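Local coordinates for protein tricorn protease (Thermoplasma acidophilum, PDB 1K32) that cleaves peptides as a serine protease of family S41, probably trimming peptides released by the proteasome, within a six-chain assembly that carries beta-propeller domains, at residues A[184-189]-A[199-204]; A[204-209]-A[216-221]; A[385-390]-A[430-435]; A[425-430]-A[477-482]; A[846-851]-A[1025-1030]. All coordinates share one frame; numbering follows the deposited sequence.

Contact 1 (A[184-189]-A[199-204]); sequences RGKIWI and IVDMST
A first torsion of 61° sets CG of R184 between its backbone N and carbonyl carbon, and the chain then runs extended to NE, which carries the guanidinium across D201 and M202 at the open end of a beta hairpin. D201 turns its carboxylate to meet it by placing CG opposite its own N (chi1 -171°). NE of R184 donates to the backbone O of M202 at 2.7 Å, with that oxygen at the guanidinium edge and close to its plane. NH1 of R184 lies 2.8 Å from OD1 of D201, a salt bridge that uses the syn lone pair although the two planes are 52° apart. K186 runs beside D201 in the same direction. Its CE stands over one face of the R184 guanidinium, and its NZ comes down on OD2 of D201 at 3.1 Å, from above the carboxylate plane. K198 pairs with OD2 as well, so three cations share one carboxylate, which would probably keep D201 ionised.

Further along, I199 and V200 both face I187, a classic beta bulge. The evidence is that I187 O accepts two backbone bonds, from I199 N at 2.9 Å and from V200 N at 3.2 Å, while I187 N returns one to V200 O at 3.0 Å. The side chains of I187 and V200 lie alongside each other, CB to CB 3.8 Å.

Strand 195-200 is an edge strand of a four-stranded antiparallel sheet; strand 186-192 separates it from strand 163-168, whose V165 touches I187, and I187 and I199 also reach I216 of strand 215-220 in the next sheet.

Contact 2 (A[204-209]-A[216-221]); sequences THVSSP and IYFITD
V206 and F218 form the close-packed part of this hairpin contact. CG1 of V206 comes obliquely onto the F218 ring, 3.5 Å from CD1 and equally near CG. F218 presents the ring there because its CG sits between the backbone N and carbonyl carbon (chi1 55°). Alongside, S207 and I219 make an antiparallel hydrogen-bonded pair: S207 N to I219 O and I219 N to S207 O are both 2.9 Å, and the second bond is close to straight (165°). Farther along, CB of P209 is 4.1 Å from CG2 of I216.

At the other end lies the hydrated side. There one water accepts from H205 N and donates to OD2 of D221, bridging the segments, although the surrounding residues are buried; OD1 of D221 takes G178 N. Between water and core the hydroxyls form a relay. OG1 of T204 donates to OG1 of T220 over 2.5 Å, unusually short, so its exact geometry is doubtful, and OG1 of T220 donates to H205 O at 2.8 Å, from well above the carbonyl plane. The serine hydroxyls S207 OG and S208 OG turn instead to the carboxylate of E172.

The chemistry implies that most buried polar groups here are satisfied, by hydroxyls, a water and E172. The chain of two hydroxyl bonds probably restricts how the threonines turn, while S208 O and D221 N find no partner, a likely cost of closing the hairpin.

Contact 3 (A[385-390]-A[430-435]); sequences GVDRNG and DNSRFI
S432 points its hydroxyl into a type I beta turn, D387 to G390, where loops of two adjacent beta-propeller blades meet, one following strand 381-386 and the other leading into strand 434-441. The turn is also an Asx turn, since D387 OD1 accepts from N389 N at 2.7 Å; that donor stands well above the carboxylate plane. The same OD1 faces S432, so one oxygen serves both the shape of the turn and the contact. D387 OD2 meanwhile takes the backbone N atoms of K391 and F392, and the carboxylate is thereby held by both oxygens.

S432 swings OG beside its own backbone N (chi1 -55°), which aims it between two acceptors on the turn. OG lies 2.8 Å from OD1 of D387 and 2.9 Å from OD1 of N389; with one proton between them, which of the two receives it is not settled.

R388 and D430 meet differently. The arginine chain is extended and slants across the aspartate, with guanidinium and carboxylate planes almost perpendicular (89°). NH2 of R388 approaches OD1 of D430 at 3.1 Å, near the guanidinium plane but with a bent N-H, so the hydrogen bond within this salt bridge is weak. OD1 also pairs with R619, so the aspartate draws two arginines and its charge is probably well compensated at this surface contact.

S432 itself sits in the middle of a second Asx turn: N431 OD1 accepts from R433 N at 2.9 Å.

Contact 4 (A[425-430]-A[477-482]); sequences DFTISD and PAFDAD
Two neighbouring blades of the beta propeller meet where T427 and F479 touch, through the first strand of each four-stranded sheet. Strands 426-428 and 477-479 run almost parallel, 8° apart, with their axes 6.3 Å from each other at closest approach, too wide for sheet pairing. Side chains and water fill the interval. S429 sets its CB over one face of the F479 ring, 4.0 Å from the centroid and 19° off the normal, a CH-pi contact. CG2 of T427 reaches CD1 of the same ring obliquely at 3.8 Å and also lies 3.3 Å from P477 O. Shortening F479 to an alanine is likely to open a gap beneath S429 CB and leave the T427 methyl without its aromatic neighbour.

The polar links are water-mediated. One water stands 2.5 Å from T427 OG1 and accepts from F479 N; another accepts from D430 N at 2.7 Å and donates to D480 O. A third donates to A481 O and to D430 OD1, which is also salt-bridged to R619.

F479 also packs on F434 and A436 of strand 434-441. Apolar side chains wedged between successive blades, whose first strands lie side by side but not paired to each other, are typical of the beta-propeller fold.

Contact 5 (A[846-851]-A[1025-1030]); sequences HERSKG and AIDALI
R848 lays the aliphatic part of its side chain over I1026, the two chains slanting across each other. CD of the arginine is 3.7 Å from CD1 of I1026 and 3.8 Å from its CG2. With CG placed opposite the backbone N (chi1 -173°) and the chain extended to NE, R848 passes this isoleucine and delivers its guanidinium to D1027.

There the carboxylate meets the guanidinium edge, the planes 37° apart. NH1 of R848 donates to OD1 of D1027 at 3.1 Å, nearly straight (161°), in the guanidinium plane and on the syn lone pair. OD2 of D1027 receives two weaker bonds, from NH1 of R848 at 3.3 Å and from its NE at 3.4 Å. D1023 is only a long, weak ion partner of NE. With only a methyl group at D1027, as in an alanine, the guanidinium would probably lose its main mate in this contact and turn about its last bonds.

The contact joins helix 830-848 to helix 1020-1032, which packs on the parallel sheet of the S41 peptidase region: I1026 also touches I883, and I1030 touches I853. The first helix ends here in a Schellman motif at K850, where G851 N bonds back to H846 O at 2.7 Å and K850 N to E847 O.

I1030 reaches that helix end with its CD1, 4.0 Å from the backbone O of R848 and a little farther from CA of S849.

Contacts 1 and 2 form consecutive hairpins sharing T204 and touching through M202 and F218 and through I199 and I216. Contact 2 is wholly buried and rests on backbone pairs and hydroxyls; contact 1 is only partly buried and adds a cluster of charges at its open end. Contacts 3 and 4, with centres about 8 Å apart, share D430 and reach the same sheet. Contact 3 is a surface loop-to-loop contact of polar groups, whereas contact 4 joins blades through a ring face and waters. They lie across the chain's centre from contacts 1 and 2. Contact 5, partly buried, is the sole pairing of helices, with nearest atoms about 17 Å from contact 1.

Contact 1 (A[184-189]-A[199-204])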
# COMPACT_ATOMS: atom_id res chain seq x y z
N ARG A 184 40.47 50.36 -28.35
CA ARG A 184 40.83 50.38 -29.78
C ARG A 184 42.23 49.79 -30.05
O ARG A 184 43.13 49.91 -29.22
CB ARG A 184 40.76 51.82 -30.32
CG ARG A 184 41.71 52.79 -29.63
CD ARG A 184 41.43 54.24 -30.03
NE ARG A 184 42.41 55.16 -29.46
CZ ARG A 184 42.51 55.46 -28.17
NH1 ARG A 184 43.45 56.30 -27.76
NH2 ARG A 184 41.67 54.94 -27.29
N GLY A 185 42.40 49.17 -31.22
CA GLY A 185 43.67 48.56 -31.57
C GLY A 185 44.81 49.57 -31.62
O GLY A 185 44.68 50.62 -32.23
N LYS A 186 45.91 49.23 -30.95
CA LYS A 186 47.09 50.11 -30.90
C LYS A 186 48.35 49.28 -31.17
O LYS A 186 48.37 48.06 -30.96
CB LYS A 186 47.19 50.76 -29.51
CG LYS A 186 46.01 51.63 -29.11
CD LYS A 186 46.18 52.19 -27.70
CE LYS A 186 45.03 53.11 -27.32
NZ LYS A 186 45.28 53.89 -26.07
N ILE A 187 49.40 49.94 -31.63
CA ILE A 187 50.63 49.22 -31.94
C ILE A 187 51.83 49.74 -31.16
O ILE A 187 52.01 50.95 -30.99
CB ILE A 187 50.96 49.31 -33.45
CG1 ILE A 187 49.76 48.80 -34.27
CG2 ILE A 187 52.21 48.49 -33.76
CD1 ILE A 187 49.98 48.82 -35.76
N TRP A 188 52.64 48.81 -30.67
CA TRP A 188 53.84 49.16 -29.92
C TRP A 188 55.02 48.53 -30.64
O TRP A 188 54.86 47.53 -31.33
CB TRP A 188 53.79 48.59 -28.50
CG TRP A 188 52.80 49.23 -27.57
CD1 TRP A 188 51.44 49.21 -27.68
CD2 TRP A 188 53.10 49.93 -26.36
NE1 TRP A 188 50.87 49.84 -26.60
CE2 TRP A 188 51.86 50.29 -25.77
CE3 TRP A 188 54.29 50.27 -25.70
CZ2 TRP A 188 51.78 50.99 -24.55
CZ3 TRP A 188 54.21 50.97 -24.49
CH2 TRP A 188 52.96 51.32 -23.93
N ILE A 189 56.21 49.11 -30.47
CA ILE A 189 57.41 48.58 -31.09
C ILE A 189 58.59 48.62 -30.13
O ILE A 189 58.73 49.54 -29.33
CB ILE A 189 57.77 49.35 -32.38
CG1 ILE A 189 58.85 48.61 -33.15
CG2 ILE A 189 58.26 50.75 -32.05
CD1 ILE A 189 59.01 49.07 -34.58
N ILE A 199 53.66 53.35 -30.86
CA ILE A 199 53.84 54.16 -32.07
C ILE A 199 52.57 54.47 -32.86
O ILE A 199 52.53 55.46 -33.60
CB ILE A 199 54.86 53.51 -33.05
CG1 ILE A 199 54.53 52.03 -33.26
CG2 ILE A 199 56.28 53.69 -32.52
CD1 ILE A 199 55.36 51.39 -34.36
N VAL A 200 51.55 53.64 -32.74
CA VAL A 200 50.29 53.88 -33.44
C VAL A 200 49.12 53.87 -32.45
O VAL A 200 48.70 52.82 -31.96
CB VAL A 200 50.06 52.86 -34.55
CG1 VAL A 200 48.73 53.13 -35.24
CG2 VAL A 200 51.19 52.94 -35.57
N ASP A 201 48.64 55.07 -32.15
CA ASP A 201 47.53 55.30 -31.25
C ASP A 201 46.69 56.39 -31.92
O ASP A 201 46.97 57.58 -31.77
CB ASP A 201 48.05 55.79 -29.89
CG ASP A 201 46.97 55.85 -28.83
OD1 ASP A 201 45.80 56.14 -29.18
OD2 ASP A 201 47.29 55.64 -27.64
N MET A 202 45.69 55.98 -32.69
CA MET A 202 44.82 56.92 -33.40
C MET A 202 43.48 57.01 -32.71
O MET A 202 43.17 56.20 -31.83
CB MET A 202 44.63 56.45 -34.85
CG MET A 202 45.90 56.50 -35.68
SD MET A 202 45.76 55.75 -37.32
CE MET A 202 46.34 54.22 -37.00
N SER A 203 42.67 57.99 -33.09
CA SER A 203 41.36 58.15 -32.49
C SER A 203 40.48 56.94 -32.77
O SER A 203 39.64 56.59 -31.94
CB SER A 203 40.69 59.43 -33.00
OG SER A 203 40.40 59.34 -34.38
N THR A 204 40.69 56.31 -33.92
CA THR A 204 39.91 55.13 -34.31
C THR A 204 40.67 53.81 -34.12
O THR A 204 41.86 53.80 -33.81
CB THR A 204 39.44 55.23 -35.80
OG1 THR A 204 40.57 55.32 -36.66
CG2 THR A 204 38.55 56.47 -35.99

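Contact 2 (A[204-209]-A[216-221])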
# COMPACT_ATOMS: atom_id res chain seq x y z
N THR A 204 40.69 56.31 -33.92
CA THR A 204 39.91 55.13 -34.31
C THR A 204 40.67 53.81 -34.12
O THR A 204 41.86 53.80 -33.81
CB THR A 204 39.44 55.23 -35.80
OG1 THR A 204 40.57 55.32 -36.66
CG2 THR A 204 38.55 56.47 -35.99
N HIS A 205 39.96 52.71 -34.32
CA HIS A 205 40.48 51.36 -34.16
C HIS A 205 41.39 50.87 -35.29
O HIS A 205 41.03 50.95 -36.46
CB HIS A 205 39.29 50.41 -34.03
CG HIS A 205 39.67 48.96 -34.02
ND1 HIS A 205 40.40 48.39 -32.99
CD2 HIS A 205 39.36 47.95 -34.86
CE1 HIS A 205 40.51 47.09 -33.21
NE2 HIS A 205 39.89 46.80 -34.34
N VAL A 206 42.56 50.35 -34.94
CA VAL A 206 43.48 49.85 -35.94
C VAL A 206 43.41 48.33 -35.90
O VAL A 206 43.49 47.73 -34.83
CB VAL A 206 44.92 50.30 -35.63
CG1 VAL A 206 45.91 49.60 -36.55
CG2 VAL A 206 45.02 51.81 -35.78
N SER A 207 43.28 47.72 -37.07
CA SER A 207 43.18 46.28 -37.16
C SER A 207 44.09 45.67 -38.23
O SER A 207 44.55 46.36 -39.14
CB SER A 207 41.73 45.89 -37.47
OG SER A 207 41.35 46.42 -38.72
N SER A 208 44.34 44.38 -38.09
CA SER A 208 45.15 43.63 -39.06
C SER A 208 46.44 44.26 -39.54
O SER A 208 46.63 44.50 -40.74
CB SER A 208 44.29 43.29 -40.28
OG SER A 208 43.15 42.58 -39.86
N PRO A 209 47.37 44.53 -38.61
CA PRO A 209 48.63 45.14 -39.04
C PRO A 209 49.55 44.14 -39.75
O PRO A 209 49.58 42.96 -39.43
CB PRO A 209 49.22 45.64 -37.72
CG PRO A 209 48.74 44.57 -36.73
CD PRO A 209 47.29 44.42 -37.14
N ILE A 216 54.39 49.67 -41.74
CA ILE A 216 53.37 48.85 -41.12
C ILE A 216 52.06 49.20 -41.81
O ILE A 216 51.64 50.35 -41.80
CB ILE A 216 53.21 49.15 -39.61
CG1 ILE A 216 54.55 49.01 -38.89
CG2 ILE A 216 52.19 48.19 -38.99
CD1 ILE A 216 54.53 49.49 -37.45
N TYR A 217 51.44 48.22 -42.44
CA TYR A 217 50.16 48.45 -43.09
C TYR A 217 49.05 47.92 -42.18
O TYR A 217 49.23 46.91 -41.48
CB TYR A 217 50.10 47.79 -44.46
CG TYR A 217 51.02 48.44 -45.47
CD1 TYR A 217 52.40 48.25 -45.41
CD2 TYR A 217 50.50 49.28 -46.46
CE1 TYR A 217 53.25 48.88 -46.32
CE2 TYR A 217 51.33 49.91 -47.37
CZ TYR A 217 52.70 49.71 -47.30
OH TYR A 217 53.51 50.35 -48.21
N PHE A 218 47.91 48.61 -42.19
CA PHE A 218 46.80 48.22 -41.34
C PHE A 218 45.50 48.84 -41.83
O PHE A 218 45.47 49.62 -42.79
CB PHE A 218 47.07 48.65 -39.89
CG PHE A 218 47.36 50.12 -39.74
CD1 PHE A 218 46.33 51.05 -39.69
CD2 PHE A 218 48.68 50.58 -39.67
CE1 PHE A 218 46.61 52.43 -39.57
CE2 PHE A 218 48.97 51.94 -39.55
CZ PHE A 218 47.93 52.87 -39.51
N ILE A 219 44.42 48.51 -41.13
CA ILE A 219 43.11 49.02 -41.49
C ILE A 219 42.47 49.87 -40.41
O ILE A 219 42.57 49.55 -39.22
CB ILE A 219 42.16 47.85 -41.83
CG1 ILE A 219 42.67 47.09 -43.06
CG2 ILE A 219 40.73 48.38 -42.04
CD1 ILE A 219 41.92 45.81 -43.34
N THR A 220 41.82 50.96 -40.83
CA THR A 220 41.10 51.82 -39.89
C THR A 220 40.09 52.68 -40.63
O THR A 220 40.19 52.86 -41.84
CB THR A 220 42.03 52.72 -39.05
OG1 THR A 220 41.28 53.29 -37.97
CG2 THR A 220 42.63 53.82 -39.88
N ASP A 221 39.11 53.21 -39.93
CA ASP A 221 38.09 54.02 -40.58
C ASP A 221 38.09 55.46 -40.07
O ASP A 221 37.04 56.10 -39.97
CB ASP A 221 36.71 53.38 -40.41
CG ASP A 221 36.32 53.21 -38.94
OD1 ASP A 221 35.30 52.55 -38.67
OD2 ASP A 221 37.03 53.74 -38.06
O HOH W 1 37.03 52.30 -35.65

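Contact 3 (A[385-390]-A[430-435])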
# COMPACT_ATOMS: atom_id res chain seq x y z
N GLY A 385 -3.84 35.45 -27.28
CA GLY A 385 -4.74 34.51 -26.65
C GLY A 385 -6.07 34.55 -27.37
O GLY A 385 -6.37 35.54 -28.07
N VAL A 386 -6.87 33.50 -27.22
CA VAL A 386 -8.17 33.44 -27.89
C VAL A 386 -9.24 33.16 -26.86
O VAL A 386 -9.03 32.36 -25.95
CB VAL A 386 -8.20 32.33 -28.96
CG1 VAL A 386 -9.55 32.32 -29.66
CG2 VAL A 386 -7.06 32.54 -29.97
N ASP A 387 -10.40 33.79 -27.00
CA ASP A 387 -11.47 33.54 -26.05
C ASP A 387 -11.93 32.10 -26.24
O ASP A 387 -11.73 31.52 -27.30
CB ASP A 387 -12.64 34.52 -26.25
CG ASP A 387 -13.55 34.12 -27.39
OD1 ASP A 387 -14.63 33.56 -27.12
OD2 ASP A 387 -13.17 34.36 -28.55
N ARG A 388 -12.55 31.54 -25.21
CA ARG A 388 -13.00 30.16 -25.26
C ARG A 388 -14.10 29.89 -26.29
O ARG A 388 -14.28 28.75 -26.71
CB ARG A 388 -13.45 29.72 -23.87
CG ARG A 388 -13.66 28.24 -23.76
CD ARG A 388 -13.80 27.78 -22.33
NE ARG A 388 -14.09 26.36 -22.27
CZ ARG A 388 -14.39 25.69 -21.16
NH1 ARG A 388 -14.64 24.39 -21.22
NH2 ARG A 388 -14.44 26.33 -20.00
N ASN A 389 -14.82 30.92 -26.70
CA ASN A 389 -15.88 30.72 -27.69
C ASN A 389 -15.39 30.97 -29.12
O ASN A 389 -16.17 30.89 -30.07
CB ASN A 389 -17.07 31.60 -27.35
CG ASN A 389 -17.72 31.22 -26.03
OD1 ASN A 389 -17.73 31.99 -25.07
ND2 ASN A 389 -18.25 30.00 -25.97
N GLY A 390 -14.10 31.26 -29.25
CA GLY A 390 -13.51 31.49 -30.56
C GLY A 390 -14.04 32.63 -31.40
O GLY A 390 -14.05 32.54 -32.63
N ASP A 430 -14.41 33.02 -19.08
CA ASP A 430 -15.02 31.93 -19.84
C ASP A 430 -16.25 32.31 -20.65
O ASP A 430 -16.53 31.70 -21.67
CB ASP A 430 -15.37 30.75 -18.93
CG ASP A 430 -14.15 29.93 -18.53
OD1 ASP A 430 -14.34 28.76 -18.15
OD2 ASP A 430 -13.02 30.46 -18.58
N ASN A 431 -17.00 33.31 -20.18
CA ASN A 431 -18.19 33.75 -20.91
C ASN A 431 -17.82 34.83 -21.94
O ASN A 431 -18.69 35.48 -22.51
CB ASN A 431 -19.26 34.27 -19.95
CG ASN A 431 -18.81 35.48 -19.15
OD1 ASN A 431 -17.83 36.13 -19.50
ND2 ASN A 431 -19.53 35.78 -18.08
N SER A 432 -16.51 35.02 -22.15
CA SER A 432 -15.98 35.98 -23.12
C SER A 432 -16.38 37.44 -22.89
O SER A 432 -16.26 38.27 -23.79
CB SER A 432 -16.40 35.57 -24.53
OG SER A 432 -15.99 34.24 -24.81
N ARG A 433 -16.82 37.77 -21.68
CA ARG A 433 -17.23 39.14 -21.39
C ARG A 433 -16.16 40.10 -20.86
O ARG A 433 -16.20 41.30 -21.17
CB ARG A 433 -18.42 39.12 -20.43
CG ARG A 433 -18.84 40.51 -20.00
CD ARG A 433 -20.27 40.54 -19.50
NE ARG A 433 -20.60 41.85 -18.95
CZ ARG A 433 -21.78 42.16 -18.44
NH1 ARG A 433 -21.99 43.38 -17.96
NH2 ARG A 433 -22.75 41.26 -18.40
N PHE A 434 -15.21 39.59 -20.08
CA PHE A 434 -14.17 40.44 -19.51
C PHE A 434 -12.75 40.03 -19.90
O PHE A 434 -12.46 38.86 -20.15
CB PHE A 434 -14.26 40.46 -17.98
CG PHE A 434 -15.65 40.57 -17.43
CD1 PHE A 434 -16.35 39.43 -17.04
CD2 PHE A 434 -16.26 41.81 -17.29
CE1 PHE A 434 -17.64 39.54 -16.52
CE2 PHE A 434 -17.55 41.92 -16.77
CZ PHE A 434 -18.24 40.79 -16.39
N ILE A 435 -11.87 41.02 -19.92
CA ILE A 435 -10.47 40.80 -20.21
C ILE A 435 -9.73 41.50 -19.08
O ILE A 435 -9.84 42.72 -18.90
CB ILE A 435 -10.08 41.42 -21.59
CG1 ILE A 435 -10.96 40.82 -22.69
CG2 ILE A 435 -8.60 41.16 -21.89
CD1 ILE A 435 -10.71 41.37 -24.09

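Contact 4 (A[425-430]-A[477-482])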
# COMPACT_ATOMS: atom_id res chain seq x y z
N ASP A 425 0.58 40.18 -19.94
CA ASP A 425 -0.09 39.36 -18.92
C ASP A 425 -1.60 39.66 -18.92
O ASP A 425 -2.04 40.66 -18.35
CB ASP A 425 0.53 39.66 -17.53
CG ASP A 425 0.06 38.70 -16.44
OD1 ASP A 425 0.57 38.80 -15.30
OD2 ASP A 425 -0.82 37.86 -16.71
N PHE A 426 -2.38 38.81 -19.59
CA PHE A 426 -3.83 38.99 -19.69
C PHE A 426 -4.58 37.68 -19.70
O PHE A 426 -3.99 36.63 -19.96
CB PHE A 426 -4.22 39.80 -20.94
CG PHE A 426 -3.69 39.23 -22.24
CD1 PHE A 426 -2.60 39.82 -22.88
CD2 PHE A 426 -4.31 38.14 -22.85
CE1 PHE A 426 -2.14 39.34 -24.11
CE2 PHE A 426 -3.85 37.65 -24.09
CZ PHE A 426 -2.77 38.25 -24.71
N THR A 427 -5.88 37.74 -19.44
CA THR A 427 -6.71 36.54 -19.42
C THR A 427 -8.13 36.91 -19.87
O THR A 427 -8.54 38.06 -19.78
CB THR A 427 -6.75 35.92 -17.99
OG1 THR A 427 -7.27 34.59 -18.06
CG2 THR A 427 -7.62 36.75 -17.04
N ILE A 428 -8.88 35.93 -20.37
CA ILE A 428 -10.23 36.17 -20.84
C ILE A 428 -11.22 35.31 -20.07
O ILE A 428 -11.01 34.10 -19.97
CB ILE A 428 -10.38 35.80 -22.33
CG1 ILE A 428 -9.21 36.39 -23.12
CG2 ILE A 428 -11.72 36.32 -22.87
CD1 ILE A 428 -9.17 35.94 -24.55
N SER A 429 -12.29 35.92 -19.56
CA SER A 429 -13.32 35.18 -18.82
C SER A 429 -13.95 34.11 -19.70
O SER A 429 -14.02 34.26 -20.92
CB SER A 429 -14.40 36.13 -18.28
OG SER A 429 -15.04 36.88 -19.32
N ASP A 430 -14.41 33.02 -19.08
CA ASP A 430 -15.02 31.93 -19.84
C ASP A 430 -16.25 32.31 -20.65
O ASP A 430 -16.53 31.70 -21.67
CB ASP A 430 -15.37 30.75 -18.93
CG ASP A 430 -14.15 29.93 -18.53
OD1 ASP A 430 -14.34 28.76 -18.15
OD2 ASP A 430 -13.02 30.46 -18.58
N PRO A 477 -3.70 37.58 -13.58
CA PRO A 477 -5.15 37.49 -13.36
C PRO A 477 -5.75 36.20 -13.92
O PRO A 477 -5.33 35.69 -14.96
CB PRO A 477 -5.69 38.73 -14.08
CG PRO A 477 -4.68 38.93 -15.22
CD PRO A 477 -3.35 38.70 -14.48
N ALA A 478 -6.75 35.67 -13.23
CA ALA A 478 -7.42 34.46 -13.68
C ALA A 478 -8.85 34.43 -13.14
O ALA A 478 -9.06 34.56 -11.93
CB ALA A 478 -6.65 33.21 -13.21
N PHE A 479 -9.83 34.32 -14.04
CA PHE A 479 -11.24 34.26 -13.64
C PHE A 479 -11.59 32.81 -13.30
O PHE A 479 -10.95 31.90 -13.80
CB PHE A 479 -12.18 34.70 -14.77
CG PHE A 479 -12.07 36.15 -15.13
CD1 PHE A 479 -11.29 36.56 -16.20
CD2 PHE A 479 -12.75 37.10 -14.39
CE1 PHE A 479 -11.17 37.90 -16.52
CE2 PHE A 479 -12.65 38.45 -14.70
CZ PHE A 479 -11.85 38.86 -15.77
N ASP A 480 -12.58 32.61 -12.45
CA ASP A 480 -13.01 31.24 -12.14
C ASP A 480 -13.93 30.81 -13.28
O ASP A 480 -14.38 31.64 -14.07
CB ASP A 480 -13.72 31.16 -10.78
CG ASP A 480 -14.85 32.18 -10.62
OD1 ASP A 480 -15.41 32.26 -9.51
OD2 ASP A 480 -15.17 32.89 -11.60
N ALA A 481 -14.19 29.51 -13.37
CA ALA A 481 -15.02 28.97 -14.45
C ALA A 481 -16.37 29.68 -14.64
O ALA A 481 -16.80 29.90 -15.77
CB ALA A 481 -15.24 27.48 -14.22
N ASP A 482 -17.04 30.03 -13.55
CA ASP A 482 -18.34 30.67 -13.64
C ASP A 482 -18.28 32.17 -13.92
O ASP A 482 -19.30 32.84 -13.94
CB ASP A 482 -19.13 30.44 -12.34
CG ASP A 482 -19.55 28.99 -12.16
OD1 ASP A 482 -20.14 28.68 -11.10
OD2 ASP A 482 -19.30 28.16 -13.06
O HOH W 2 -2.98 36.03 -16.74
O HOH W 3 -9.13 33.49 -16.72
O HOH W 4 -14.05 32.91 -16.45
O HOH W 5 -16.75 27.73 -17.89

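Contact 5 (A[846-851]-A[1025-1030])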
# COMPACT_ATOMS: atom_id res chain seq x y z
N HIS A 846 48.49 43.86 0.89
CA HIS A 846 48.67 43.84 2.34
C HIS A 846 50.14 44.01 2.66
O HIS A 846 50.52 44.85 3.49
CB HIS A 846 48.20 42.51 2.95
CG HIS A 846 46.72 42.31 2.91
ND1 HIS A 846 45.83 43.34 2.70
CD2 HIS A 846 45.97 41.20 3.08
CE1 HIS A 846 44.60 42.87 2.73
NE2 HIS A 846 44.66 41.57 2.96
N GLU A 847 50.97 43.20 2.00
CA GLU A 847 52.42 43.23 2.20
C GLU A 847 53.08 44.56 1.85
O GLU A 847 53.78 45.13 2.68
CB GLU A 847 53.07 42.11 1.40
CG GLU A 847 52.66 40.73 1.84
CD GLU A 847 52.94 39.67 0.80
OE1 GLU A 847 52.85 38.47 1.14
OE2 GLU A 847 53.25 40.03 -0.37
N ARG A 848 52.86 45.06 0.64
CA ARG A 848 53.49 46.32 0.22
C ARG A 848 52.98 47.53 1.02
O ARG A 848 53.70 48.51 1.16
CB ARG A 848 53.27 46.56 -1.28
CG ARG A 848 54.03 47.78 -1.87
CD ARG A 848 53.69 47.93 -3.35
NE ARG A 848 54.27 49.11 -3.99
CZ ARG A 848 55.46 49.16 -4.58
NH1 ARG A 848 55.88 50.29 -5.14
NH2 ARG A 848 56.25 48.08 -4.61
N SER A 849 51.75 47.46 1.53
CA SER A 849 51.20 48.58 2.29
C SER A 849 51.47 48.38 3.78
O SER A 849 51.12 49.23 4.60
CB SER A 849 49.69 48.71 2.07
OG SER A 849 48.99 47.69 2.75
N LYS A 850 52.07 47.25 4.12
CA LYS A 850 52.39 46.94 5.51
C LYS A 850 51.10 46.89 6.34
O LYS A 850 51.00 47.52 7.39
CB LYS A 850 53.34 48.01 6.09
N GLY A 851 50.12 46.14 5.83
CA GLY A 851 48.85 45.97 6.52
C GLY A 851 47.95 47.18 6.68
O GLY A 851 47.04 47.15 7.50
N ALA A 1025 48.61 52.64 -7.40
CA ALA A 1025 47.44 52.74 -6.53
C ALA A 1025 47.85 52.57 -5.07
O ALA A 1025 47.38 53.28 -4.19
CB ALA A 1025 46.38 51.69 -6.91
N ILE A 1026 48.73 51.60 -4.83
CA ILE A 1026 49.22 51.36 -3.48
C ILE A 1026 50.02 52.56 -2.98
O ILE A 1026 49.78 53.08 -1.89
CB ILE A 1026 50.12 50.10 -3.42
CG1 ILE A 1026 49.26 48.84 -3.64
CG2 ILE A 1026 50.83 50.03 -2.07
CD1 ILE A 1026 50.07 47.59 -3.84
N ASP A 1027 50.96 53.02 -3.79
CA ASP A 1027 51.79 54.16 -3.41
C ASP A 1027 50.97 55.43 -3.22
O ASP A 1027 51.24 56.22 -2.31
CB ASP A 1027 52.88 54.37 -4.46
CG ASP A 1027 53.86 53.22 -4.52
OD1 ASP A 1027 54.55 53.07 -5.55
OD2 ASP A 1027 53.94 52.47 -3.52
N ALA A 1028 49.97 55.63 -4.07
CA ALA A 1028 49.13 56.81 -3.99
C ALA A 1028 48.37 56.84 -2.67
O ALA A 1028 48.28 57.89 -2.03
CB ALA A 1028 48.15 56.85 -5.17
N LEU A 1029 47.84 55.70 -2.27
CA LEU A 1029 47.11 55.63 -1.01
C LEU A 1029 48.04 55.79 0.18
O LEU A 1029 47.69 56.45 1.16
CB LEU A 1029 46.33 54.31 -0.90
CG LEU A 1029 44.93 54.31 -1.52
CD1 LEU A 1029 44.28 52.96 -1.29
CD2 LEU A 1029 44.09 55.42 -0.91
N ILE A 1030 49.22 55.17 0.12
CA ILE A 1030 50.18 55.29 1.21
C ILE A 1030 50.47 56.78 1.44
O ILE A 1030 50.57 57.23 2.59
CB ILE A 1030 51.50 54.55 0.88
CG1 ILE A 1030 51.24 53.05 0.84
CG2 ILE A 1030 52.56 54.86 1.93
CD1 ILE A 1030 52.47 52.22 0.49